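Local coordinates for pseudoalteromonas arctica PAMC 21717 (Pseudoalteromonas arctica, PDB 5YL7), which cleaves proteins as a calcium-binding, cold-active serine protease of the subtilase family from a psychrophilic bacterium, at residues P3-F8 with T112-G117; D9-Y14 with G117-A122; N51-P56 with T107-T112; L23-D28 with D330-V335. All coordinates share one frame; numbering follows the deposited sequence.

Interaction 1: residues P3-F8 with T112-G117; sequences PNDPRF and TNNGEG. With CA (calcium ion), chain C.
D5 and N114 meet at a calcium ion, D5 OD2 binding the metal at 2.4 Å and N114 OD1 at 2.5 Å. The main-chain O of E116 is the third ligand from these two segments, its side chain pointing away from 3-8. D49 and the carbonyls of V111 and V118 complete the site, a ligand set resembling the high-affinity calcium site of subtilisins.

The other carboxylate oxygen is used as well: N113 N donates to D5 OD1 over 2.8 Å on the syn lone pair, nearly straight at 166°. Both oxygens of D5 are thus occupied, which fixes the rotation of the carboxylate. In the next layer N4 is held twice, by N113 and by G115. N4 N donates to N113 OD1 at 3.0 Å, while N4 OD1 takes the amide hydrogen of G115, with G115 N 2.9 Å away. With chi1 at 77°, N4 CG lies between its own N and carbonyl carbon, and this turns the amide back over the 113-115 loop. The two asparagine amides stand 76° apart, and a water bridges N4 ND2 and N113 O.

Farther along, R7 N, in the type I turn from D5 to F8, donates across to G117 O at 2.9 Å. P6 CD packs on the peptide between G115 and E116, and at the other end P3 CB lies 3.5 Å from T112 CG2.

Because the ion screens oxygens that would otherwise repel one another, holding segment 3-8 against the 112-117 loop probably depends on bound calcium.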
loop_
_atom_site.group_PDB
_atom_site.type_symbol
_atom_site.label_atom_id
_atom_site.label_comp_id
_atom_site.label_asym_id
_atom_site.label_seq_id
_atom_site.Cartn_x
_atom_site.Cartn_y
_atom_site.Cartn_z
ATOM N N PRO A 3 20.761 4.176 0.724
ATOM C CA PRO A 3 20.897 4.241 -0.698
ATOM C C PRO A 3 21.320 5.567 -1.258
ATOM O O PRO A 3 21.219 6.544 -0.607
ATOM C CB PRO A 3 19.564 3.784 -1.185
ATOM C CG PRO A 3 18.655 4.210 -0.172
ATOM C CD PRO A 3 19.366 4.078 1.181
ATOM N N ASN A 4 21.704 5.497 -2.519
ATOM C CA ASN A 4 22.190 6.671 -3.177
ATOM C C ASN A 4 21.202 7.555 -3.926
ATOM O O ASN A 4 21.459 8.598 -4.461
ATOM C CB ASN A 4 23.332 6.270 -4.158
ATOM C CG ASN A 4 22.845 5.657 -5.393
ATOM O OD1 ASN A 4 21.655 5.607 -5.742
ATOM N ND2 ASN A 4 23.807 5.322 -6.282
ATOM N N ASP A 5 19.896 7.175 -3.772
ATOM C CA ASP A 5 18.893 7.914 -4.491
ATOM C C ASP A 5 18.825 9.372 -4.021
ATOM O O ASP A 5 18.758 9.586 -2.815
ATOM C CB ASP A 5 17.538 7.178 -4.341
ATOM C CG ASP A 5 17.644 5.735 -4.738
ATOM O OD1 ASP A 5 18.204 4.969 -3.951
ATOM O OD2 ASP A 5 17.263 5.332 -5.855
ATOM N N PRO A 6 18.756 10.336 -4.946
ATOM C CA PRO A 6 18.941 11.712 -4.534
ATOM C C PRO A 6 17.804 12.255 -3.712
ATOM O O PRO A 6 17.975 13.223 -2.979
ATOM C CB PRO A 6 19.081 12.463 -5.850
ATOM C CG PRO A 6 18.450 11.484 -6.873
ATOM C CD PRO A 6 18.805 10.143 -6.422
ATOM N N ARG A 7 16.588 11.703 -3.819
ATOM C CA ARG A 7 15.490 12.115 -2.967
ATOM C C ARG A 7 15.359 11.335 -1.665
ATOM O O ARG A 7 14.411 11.602 -0.898
ATOM C CB ARG A 7 14.170 12.087 -3.747
ATOM C CG ARG A 7 14.163 12.941 -4.969
ATOM C CD ARG A 7 14.311 14.368 -4.706
ATOM N NE ARG A 7 13.195 14.949 -4.025
ATOM C CZ ARG A 7 12.085 15.375 -4.545
ATOM N NH1 ARG A 7 11.790 15.244 -5.830
ATOM N NH2 ARG A 7 11.158 15.930 -3.739
ATOM N N PHE A 8 16.211 10.394 -1.360
ATOM C CA PHE A 8 16.153 9.639 -0.100
ATOM C C PHE A 8 16.087 10.527 1.069
ATOM O O PHE A 8 15.301 10.291 1.993
ATOM C CB PHE A 8 17.315 8.670 0.011
ATOM C CG PHE A 8 17.306 7.902 1.289
ATOM C CD1 PHE A 8 16.450 6.841 1.531
ATOM C CD2 PHE A 8 18.159 8.311 2.299
ATOM C CE1 PHE A 8 16.487 6.223 2.770
ATOM C CE2 PHE A 8 18.189 7.694 3.492
ATOM C CZ PHE A 8 17.366 6.661 3.740
ATOM N N THR A 112 15.818 1.303 -6.309
ATOM C CA THR A 112 16.668 1.914 -5.323
ATOM C C THR A 112 18.163 1.682 -5.724
ATOM O O THR A 112 18.504 0.698 -6.337
ATOM C CB THR A 112 16.302 1.353 -3.961
ATOM O OG1 THR A 112 14.911 1.714 -3.731
ATOM C CG2 THR A 112 17.082 1.897 -2.823
ATOM N N ASN A 113 18.964 2.650 -5.264
ATOM C CA ASN A 113 20.437 2.618 -5.574
ATOM C C ASN A 113 20.662 2.756 -6.986
ATOM O O ASN A 113 21.734 2.303 -7.479
ATOM C CB ASN A 113 21.093 1.367 -5.025
ATOM C CG ASN A 113 21.443 1.561 -3.660
ATOM O OD1 ASN A 113 22.012 2.620 -3.309
ATOM N ND2 ASN A 113 21.238 0.506 -2.875
ATOM N N ASN A 114 19.799 3.420 -7.742
ATOM C CA ASN A 114 19.969 3.710 -9.163
ATOM C C ASN A 114 20.321 5.168 -9.436
ATOM O O ASN A 114 20.219 5.635 -10.552
ATOM C CB ASN A 114 18.779 3.231 -10.018
ATOM C CG ASN A 114 17.487 4.004 -9.698
ATOM O OD1 ASN A 114 17.359 4.608 -8.615
ATOM N ND2 ASN A 114 16.573 4.038 -10.635
ATOM N N GLY A 115 20.642 5.927 -8.387
ATOM C CA GLY A 115 21.033 7.276 -8.568
ATOM C C GLY A 115 20.050 8.236 -9.045
ATOM O O GLY A 115 20.311 9.366 -9.525
ATOM N N GLU A 116 18.734 7.834 -8.941
ATOM C CA GLU A 116 17.631 8.536 -9.537
ATOM C C GLU A 116 16.439 8.563 -8.536
ATOM O O GLU A 116 16.203 7.514 -7.946
ATOM C CB GLU A 116 17.138 7.835 -10.819
ATOM C CG GLU A 116 16.058 8.521 -11.552
ATOM C CD GLU A 116 15.736 7.817 -12.899
ATOM O OE1 GLU A 116 14.752 8.289 -13.527
ATOM O OE2 GLU A 116 16.439 6.804 -13.253
ATOM N N GLY A 117 15.776 9.660 -8.398
ATOM C CA GLY A 117 14.457 9.640 -7.713
ATOM C C GLY A 117 14.602 9.192 -6.290
ATOM O O GLY A 117 15.427 9.644 -5.479
HETATM CA CA CA C . 15.420 5.394 -7.323
HETATM O O HOH W 1 23.665 4.110 -8.957
#

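Interaction 2: residues D9-Y14 with G117-A122; sequences DDQWHY and GVAGVA. With CA (calcium ion), chain C.
Q11 reaches A119 with a side chain whose CB points toward 117-122 and whose CG, beside the backbone N, continues into an extended chain. The amide end lies against V118, NE2 3.4 Å from V118 CB, the two side chains crossing at about a right angle. From there the amide pairs with both main-chain polar atoms of A119. OE1 accepts from A119 N at 2.9 Å, almost perfectly straight at 175° and in the carbonyl plane on a lone pair; NE2 donates to A119 O over a longer 3.3 Å, close to its own amide plane. Q11 itself is the centre of an inverse gamma turn leading into the weakly bonded helix that holds Y14.

Segment 117-122 is the irregular run between the calcium loop and strand 126-131 of the parallel subtilase sheet, so the N-terminal arm is here fastened to the core just beyond the metal site, where V118 O binds the ion. A leucine in place of Q11 loses the amide and would probably leave the buried A119 N without its acceptor.

The same A119 O receives a second bond, from Y14 OH at 2.7 Å, the hydroxyl standing above the carbonyl plane while A119 O lies at the edge of the ring. Y14 CE2 packs against A119 CB at 4.0 Å, and across the ring CE1 touches V121 CG2 at 3.5 Å.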
loop_
_atom_site.group_PDB
_atom_site.type_symbol
_atom_site.label_atom_id
_atom_site.label_comp_id
_atom_site.label_asym_id
_atom_site.label_seq_id
_atom_site.Cartn_x
_atom_site.Cartn_y
_atom_site.Cartn_z
ATOM N N ASP A 9 16.877 11.599 1.126
ATOM C CA ASP A 9 16.849 12.421 2.292
ATOM C C ASP A 9 15.508 13.104 2.538
ATOM O O ASP A 9 15.149 13.418 3.687
ATOM C CB ASP A 9 17.958 13.548 2.244
ATOM C CG ASP A 9 19.342 13.002 2.531
ATOM O OD1 ASP A 9 19.562 11.814 2.918
ATOM O OD2 ASP A 9 20.250 13.814 2.251
ATOM N N ASP A 10 14.729 13.340 1.482
ATOM C CA ASP A 10 13.386 13.870 1.598
ATOM C C ASP A 10 12.377 12.802 2.141
ATOM O O ASP A 10 11.313 13.184 2.614
ATOM C CB ASP A 10 12.866 14.413 0.228
ATOM C CG ASP A 10 13.578 15.677 -0.276
ATOM O OD1 ASP A 10 13.995 16.431 0.620
ATOM O OD2 ASP A 10 13.731 15.809 -1.490
ATOM N N GLN A 11 12.772 11.547 2.068
ATOM C CA GLN A 11 11.901 10.457 2.524
ATOM C C GLN A 11 12.161 10.197 4.002
ATOM O O GLN A 11 12.583 9.181 4.459
ATOM C CB GLN A 11 12.157 9.194 1.670
ATOM C CG GLN A 11 11.725 9.417 0.230
ATOM C CD GLN A 11 11.864 8.210 -0.624
ATOM O OE1 GLN A 11 12.969 7.716 -0.906
ATOM N NE2 GLN A 11 10.709 7.642 -1.035
ATOM N N TRP A 12 11.741 11.231 4.794
ATOM C CA TRP A 12 11.916 11.209 6.253
ATOM C C TRP A 12 11.339 9.954 6.895
ATOM O O TRP A 12 11.786 9.455 7.927
ATOM C CB TRP A 12 11.269 12.462 6.891
ATOM C CG TRP A 12 9.824 12.652 6.558
ATOM C CD1 TRP A 12 9.277 13.374 5.585
ATOM C CD2 TRP A 12 8.714 12.008 7.245
ATOM N NE1 TRP A 12 7.927 13.217 5.556
ATOM C CE2 TRP A 12 7.557 12.371 6.567
ATOM C CE3 TRP A 12 8.589 11.166 8.351
ATOM C CZ2 TRP A 12 6.271 11.890 6.939
ATOM C CZ3 TRP A 12 7.320 10.702 8.700
ATOM C CH2 TRP A 12 6.196 11.078 8.017
ATOM N N HIS A 13 10.247 9.505 6.246
ATOM C CA HIS A 13 9.466 8.386 6.690
ATOM C C HIS A 13 10.212 7.048 6.680
ATOM O O HIS A 13 9.789 6.080 7.265
ATOM C CB HIS A 13 8.150 8.338 5.936
ATOM C CG HIS A 13 8.273 8.635 4.490
ATOM N ND1 HIS A 13 8.453 7.625 3.550
ATOM C CD2 HIS A 13 8.321 9.831 3.793
ATOM C CE1 HIS A 13 8.623 8.253 2.363
ATOM N NE2 HIS A 13 8.535 9.567 2.451
ATOM N N TYR A 14 11.367 6.976 6.024
ATOM C CA TYR A 14 12.220 5.821 6.037
ATOM C C TYR A 14 13.259 5.784 7.121
ATOM O O TYR A 14 13.719 4.704 7.457
ATOM C CB TYR A 14 12.943 5.659 4.695
ATOM C CG TYR A 14 12.058 5.378 3.459
ATOM C CD1 TYR A 14 10.727 4.976 3.582
ATOM C CD2 TYR A 14 12.610 5.527 2.205
ATOM C CE1 TYR A 14 10.001 4.708 2.440
ATOM C CE2 TYR A 14 11.891 5.244 1.092
ATOM C CZ TYR A 14 10.582 4.815 1.196
ATOM O OH TYR A 14 9.814 4.526 0.050
ATOM N N GLY A 117 15.776 9.660 -8.398
ATOM C CA GLY A 117 14.457 9.640 -7.713
ATOM C C GLY A 117 14.602 9.192 -6.290
ATOM O O GLY A 117 15.427 9.644 -5.479
ATOM N N VAL A 118 13.680 8.293 -5.910
ATOM C CA VAL A 118 13.409 7.800 -4.576
ATOM C C VAL A 118 13.867 6.401 -4.276
ATOM O O VAL A 118 14.353 5.700 -5.242
ATOM C CB VAL A 118 11.857 7.942 -4.274
ATOM C CG1 VAL A 118 11.408 9.384 -4.284
ATOM C CG2 VAL A 118 11.076 7.135 -5.273
ATOM N N ALA A 119 13.684 5.948 -3.032
ATOM C CA ALA A 119 13.857 4.588 -2.668
ATOM C C ALA A 119 12.534 3.940 -2.298
ATOM O O ALA A 119 11.532 4.643 -2.089
ATOM C CB ALA A 119 14.856 4.491 -1.517
ATOM N N GLY A 120 12.545 2.620 -2.281
ATOM C CA GLY A 120 11.389 1.827 -1.878
ATOM C C GLY A 120 11.712 1.075 -0.626
ATOM O O GLY A 120 12.862 0.774 -0.282
ATOM N N VAL A 121 10.685 0.667 0.163
ATOM C CA VAL A 121 10.896 -0.045 1.415
ATOM C C VAL A 121 11.456 -1.412 1.176
ATOM O O VAL A 121 12.382 -1.840 1.889
ATOM C CB VAL A 121 9.550 -0.106 2.175
ATOM C CG1 VAL A 121 9.675 -0.981 3.401
ATOM C CG2 VAL A 121 9.100 1.301 2.562
ATOM N N ALA A 122 10.865 -2.163 0.263
ATOM C CA ALA A 122 11.297 -3.516 -0.092
ATOM C C ALA A 122 11.790 -3.471 -1.514
ATOM O O ALA A 122 11.219 -4.058 -2.422
ATOM C CB ALA A 122 10.210 -4.537 0.109
HETATM CA CA CA C . 15.420 5.394 -7.323
#

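Interaction 3: residues N51-P56 with T107-T112; sequences NANILP and TVAAVT. With CA (calcium ion), chain C.
N53 turns its amide toward A109 through two torsions: chi1 at -74° sets CG beside the backbone N, and chi2 at -10° folds OD1 back toward CA, so that ND2 becomes the leading atom. The contact joins the loop between strands 36-41 and 58-59 to helix 100-109 and the loop after it in the subtilase core, a helix that in this family probably begins at the histidine of the catalytic triad.

ND2 donates to A109 O at 2.8 Å with an N-H...O angle of 167°. The acceptor lies in the amide plane of N53, whereas the donor is tilted out of the carbonyl plane. N53 CB also comes within 3.5 Å of A109 O. A second, weak bond runs from ND2 to Y123 O, and the backbone of N53 pairs with V127 of strand 126-131. A leucine here lacks the amide and would probably leave A109 O facing hydrocarbon without this donor.

V111 borders the amide on the side toward the metal. Its CG2, anti to the carbonyl carbon, lies 4.0 Å from N53 ND2 and likewise 4.0 Å from A52 CB, forming a small apolar patch beside the polar bond. The bond between I54 N and N51 O, 3.0 Å long, closes the short turn that presents A52 and N53 together. Past the helix, T112 OG1 donates to A110 O from above the carbonyl plane, and V111 O binds the calcium ion at 2.3 Å.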
loop_
_atom_site.group_PDB
_atom_site.type_symbol
_atom_site.label_atom_id
_atom_site.label_comp_id
_atom_site.label_asym_id
_atom_site.label_seq_id
_atom_site.Cartn_x
_atom_site.Cartn_y
_atom_site.Cartn_z
ATOM N N ASN A 51 9.418 0.889 -12.896
ATOM C CA ASN A 51 8.994 -0.189 -13.800
ATOM C C ASN A 51 9.864 -1.418 -13.752
ATOM O O ASN A 51 9.327 -2.501 -13.953
ATOM C CB ASN A 51 8.863 0.349 -15.238
ATOM C CG ASN A 51 8.061 -0.504 -16.045
ATOM O OD1 ASN A 51 8.605 -1.071 -17.099
ATOM N ND2 ASN A 51 6.863 -0.710 -15.724
ATOM N N ALA A 52 11.126 -1.308 -13.493
ATOM C CA ALA A 52 11.922 -2.525 -13.420
ATOM C C ALA A 52 11.488 -3.516 -12.365
ATOM O O ALA A 52 11.824 -4.686 -12.365
ATOM C CB ALA A 52 13.380 -2.244 -13.214
ATOM N N ASN A 53 10.756 -2.980 -11.300
ATOM C CA ASN A 53 10.252 -3.819 -10.236
ATOM C C ASN A 53 8.823 -4.176 -10.409
ATOM O O ASN A 53 8.210 -4.763 -9.458
ATOM C CB ASN A 53 10.491 -3.146 -8.875
ATOM C CG ASN A 53 11.911 -3.185 -8.431
ATOM O OD1 ASN A 53 12.730 -3.901 -9.067
ATOM N ND2 ASN A 53 12.258 -2.431 -7.398
ATOM N N ILE A 54 8.194 -3.943 -11.534
ATOM C CA ILE A 54 6.794 -4.304 -11.832
ATOM C C ILE A 54 6.741 -5.628 -12.587
ATOM O O ILE A 54 7.505 -5.775 -13.585
ATOM C CB ILE A 54 6.129 -3.174 -12.605
ATOM C CG1 ILE A 54 6.002 -1.920 -11.800
ATOM C CG2 ILE A 54 4.790 -3.602 -13.229
ATOM C CD1 ILE A 54 4.997 -1.960 -10.707
ATOM N N LEU A 55 5.917 -6.523 -12.180
ATOM C CA LEU A 55 5.584 -7.773 -12.848
ATOM C C LEU A 55 4.267 -7.623 -13.559
ATOM O O LEU A 55 3.477 -6.719 -13.307
ATOM C CB LEU A 55 5.485 -8.903 -11.840
ATOM C CG LEU A 55 6.794 -9.341 -11.239
ATOM C CD1 LEU A 55 6.505 -10.237 -10.040
ATOM C CD2 LEU A 55 7.574 -10.111 -12.326
ATOM N N PRO A 56 3.922 -8.511 -14.506
ATOM C CA PRO A 56 2.623 -8.524 -15.060
ATOM C C PRO A 56 1.556 -8.664 -13.975
ATOM O O PRO A 56 1.743 -9.351 -12.976
ATOM C CB PRO A 56 2.601 -9.833 -15.915
ATOM C CG PRO A 56 4.023 -10.003 -16.300
ATOM C CD PRO A 56 4.781 -9.553 -15.067
ATOM N N THR A 107 6.240 3.249 -2.851
ATOM C CA THR A 107 6.622 3.067 -1.471
ATOM C C THR A 107 7.016 1.636 -1.220
ATOM O O THR A 107 7.987 1.341 -0.504
ATOM C CB THR A 107 5.473 3.502 -0.492
ATOM O OG1 THR A 107 5.215 4.896 -0.774
ATOM C CG2 THR A 107 5.801 3.254 0.901
ATOM N N VAL A 108 6.286 0.694 -1.815
ATOM C CA VAL A 108 6.663 -0.720 -1.632
ATOM C C VAL A 108 8.011 -1.048 -2.276
ATOM O O VAL A 108 8.870 -1.678 -1.608
ATOM C CB VAL A 108 5.611 -1.671 -2.212
ATOM C CG1 VAL A 108 6.083 -3.131 -2.077
ATOM C CG2 VAL A 108 4.250 -1.427 -1.517
ATOM N N ALA A 109 8.243 -0.616 -3.494
ATOM C CA ALA A 109 9.365 -1.163 -4.268
ATOM C C ALA A 109 9.845 -0.219 -5.395
ATOM O O ALA A 109 10.308 -0.714 -6.426
ATOM C CB ALA A 109 9.024 -2.539 -4.768
ATOM N N ALA A 110 9.958 1.084 -5.178
ATOM C CA ALA A 110 10.687 1.929 -6.113
ATOM C C ALA A 110 12.095 1.354 -6.254
ATOM O O ALA A 110 12.721 0.846 -5.345
ATOM C CB ALA A 110 10.781 3.357 -5.673
ATOM N N VAL A 111 12.602 1.551 -7.492
ATOM C CA VAL A 111 13.963 1.115 -7.824
ATOM C C VAL A 111 14.958 1.941 -7.051
ATOM O O VAL A 111 14.880 3.167 -7.081
ATOM C CB VAL A 111 14.179 1.202 -9.313
ATOM C CG1 VAL A 111 15.670 0.775 -9.602
ATOM C CG2 VAL A 111 13.225 0.365 -10.156
ATOM N N THR A 112 15.818 1.303 -6.309
ATOM C CA THR A 112 16.668 1.914 -5.323
ATOM C C THR A 112 18.163 1.682 -5.724
ATOM O O THR A 112 18.504 0.698 -6.337
ATOM C CB THR A 112 16.302 1.353 -3.961
ATOM O OG1 THR A 112 14.911 1.714 -3.731
ATOM C CG2 THR A 112 17.082 1.897 -2.823
HETATM CA CA CA C . 15.420 5.394 -7.323
#

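Interaction 4: residues L23-D28 with D330-V335; sequences LPTAWD and DAAAAV
Helices 23-27 and 331-335 run in roughly the same direction, 31° apart, with axes 7.6 Å apart at their closest and A26 CA only 4.0 Å from A332 CA. Such closeness is possible because alanines face one another. A26 CB points toward the other helix and settles on its backbone, 3.6 Å from A332 N, while touching A331 CB at 3.7 Å. One turn further on, V335 CG2 meets the same methyl at 4.2 Å, placed there by a torsion that puts CG2 anti to the valine's carbonyl carbon.

L23 flanks A26 on one side. Its CB points away from 331-335, yet the CD2 branch reaches over to A331 CB at 3.6 Å. T25 flanks the other side, with its CG2 3.8 Å from A332 CB.

In the fold this joins an early helix of the N-terminal arm to the C-terminal helix of the subtilase chain. Helix 280-297 backs both: L293 touches L23 and V335, and V290 touches A331. W27, pointing away from 331-335, gives its NE1 to V121 O.

The start of the C-terminal helix is fixed by D330 at the N-cap position. Its OD1 accepts from A333 N at 3.1 Å, met from 69° out of the carboxylate plane, and from N22 ND2, a residue directly before helix 23-27.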
loop_
_atom_site.group_PDB
_atom_site.type_symbol
_atom_site.label_atom_id
_atom_site.label_comp_id
_atom_site.label_asym_id
_atom_site.label_seq_id
_atom_site.Cartn_x
_atom_site.Cartn_y
_atom_site.Cartn_z
ATOM N N LEU A 23 14.532 1.942 8.543
ATOM C CA LEU A 23 14.927 1.082 7.407
ATOM C C LEU A 23 16.441 0.889 7.218
ATOM O O LEU A 23 16.824 -0.230 6.864
ATOM C CB LEU A 23 14.279 1.561 6.169
ATOM C CG LEU A 23 12.830 1.073 6.035
ATOM C CD1 LEU A 23 12.056 1.947 5.050
ATOM C CD2 LEU A 23 12.782 -0.417 5.632
ATOM N N PRO A 24 17.298 1.918 7.384
ATOM C CA PRO A 24 18.704 1.650 7.000
ATOM C C PRO A 24 19.309 0.455 7.666
ATOM O O PRO A 24 20.005 -0.359 6.937
ATOM C CB PRO A 24 19.361 2.989 7.404
ATOM C CG PRO A 24 18.315 4.031 7.107
ATOM C CD PRO A 24 17.036 3.342 7.618
ATOM N N THR A 25 19.112 0.212 8.920
ATOM C CA THR A 25 19.620 -0.931 9.561
ATOM C C THR A 25 18.996 -2.225 9.085
ATOM O O THR A 25 19.592 -3.293 8.922
ATOM C CB THR A 25 19.489 -0.825 11.143
ATOM O OG1 THR A 25 20.372 0.249 11.465
ATOM C CG2 THR A 25 19.885 -2.167 11.804
ATOM N N ALA A 26 17.639 -2.173 8.795
ATOM C CA ALA A 26 17.005 -3.346 8.240
ATOM C C ALA A 26 17.616 -3.800 6.923
ATOM O O ALA A 26 17.777 -5.009 6.706
ATOM C CB ALA A 26 15.502 -3.059 8.072
ATOM N N TRP A 27 17.888 -2.824 6.079
ATOM C CA TRP A 27 18.456 -3.100 4.729
ATOM C C TRP A 27 19.836 -3.754 4.807
ATOM O O TRP A 27 20.223 -4.375 3.788
ATOM C CB TRP A 27 18.484 -1.840 3.954
ATOM C CG TRP A 27 17.099 -1.314 3.497
ATOM C CD1 TRP A 27 15.998 -2.057 3.166
ATOM C CD2 TRP A 27 16.773 0.026 3.263
ATOM N NE1 TRP A 27 15.034 -1.232 2.746
ATOM C CE2 TRP A 27 15.438 0.064 2.767
ATOM C CE3 TRP A 27 17.439 1.265 3.417
ATOM C CZ2 TRP A 27 14.831 1.227 2.395
ATOM C CZ3 TRP A 27 16.845 2.399 3.114
ATOM C CH2 TRP A 27 15.467 2.395 2.616
ATOM N N ASP A 28 20.561 -3.691 5.926
ATOM C CA ASP A 28 21.804 -4.483 6.072
ATOM C C ASP A 28 21.535 -5.934 5.958
ATOM O O ASP A 28 22.496 -6.726 5.714
ATOM C CB ASP A 28 22.446 -4.085 7.413
ATOM C CG ASP A 28 23.010 -2.724 7.386
ATOM O OD1 ASP A 28 23.341 -2.183 6.320
ATOM O OD2 ASP A 28 23.033 -2.087 8.519
ATOM N N ASP A 330 8.871 -1.084 13.211
ATOM C CA ASP A 330 10.322 -0.880 13.254
ATOM C C ASP A 330 10.927 -1.929 12.377
ATOM O O ASP A 330 10.970 -3.083 12.704
ATOM C CB ASP A 330 10.789 -0.986 14.724
ATOM C CG ASP A 330 12.255 -0.910 14.902
ATOM O OD1 ASP A 330 13.037 -1.084 13.939
ATOM O OD2 ASP A 330 12.715 -0.694 16.087
ATOM N N ALA A 331 11.323 -1.467 11.177
ATOM C CA ALA A 331 11.780 -2.460 10.172
ATOM C C ALA A 331 12.955 -3.266 10.689
ATOM O O ALA A 331 13.047 -4.460 10.427
ATOM C CB ALA A 331 12.163 -1.767 8.908
ATOM N N ALA A 332 13.902 -2.593 11.296
ATOM C CA ALA A 332 15.125 -3.316 11.790
ATOM C C ALA A 332 14.807 -4.374 12.796
ATOM O O ALA A 332 15.274 -5.536 12.710
ATOM C CB ALA A 332 16.125 -2.345 12.328
ATOM N N ALA A 333 13.909 -4.017 13.758
ATOM C CA ALA A 333 13.531 -4.983 14.770
ATOM C C ALA A 333 12.734 -6.149 14.228
ATOM O O ALA A 333 12.846 -7.283 14.640
ATOM C CB ALA A 333 12.792 -4.296 15.913
ATOM N N ALA A 334 11.834 -5.870 13.250
ATOM C CA ALA A 334 11.090 -6.881 12.610
ATOM C C ALA A 334 11.975 -7.889 11.849
ATOM O O ALA A 334 11.756 -9.063 11.951
ATOM C CB ALA A 334 10.032 -6.242 11.649
ATOM N N VAL A 335 12.941 -7.334 11.084
ATOM C CA VAL A 335 13.861 -8.252 10.369
ATOM C C VAL A 335 14.683 -9.068 11.350
ATOM O O VAL A 335 14.839 -10.275 11.102
ATOM C CB VAL A 335 14.668 -7.432 9.400
ATOM C CG1 VAL A 335 15.929 -8.145 8.911
ATOM C CG2 VAL A 335 13.828 -6.900 8.254
#

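From the N terminus, segment 3-8 closes interaction 1 on the 112-117 loop, and segment 9-14 closes interaction 2 directly after it on 117-122. The two share G117 and one calcium ion, and they cross along the chain. Segment 23-28 then reaches to 330-335, so interaction 4 crosses both; W27 packs on P3 and F8 and bonds to V121 O, bringing its N-terminal side onto interactions 1 and 2. Interaction 3, between 51-56 and 107-112, is nested inside the loops of the other three. It supplies V111 to the same calcium site. Together they tie the N-terminal arm, helix 100-109, the approach to strand 126-131 and the C-terminal helix.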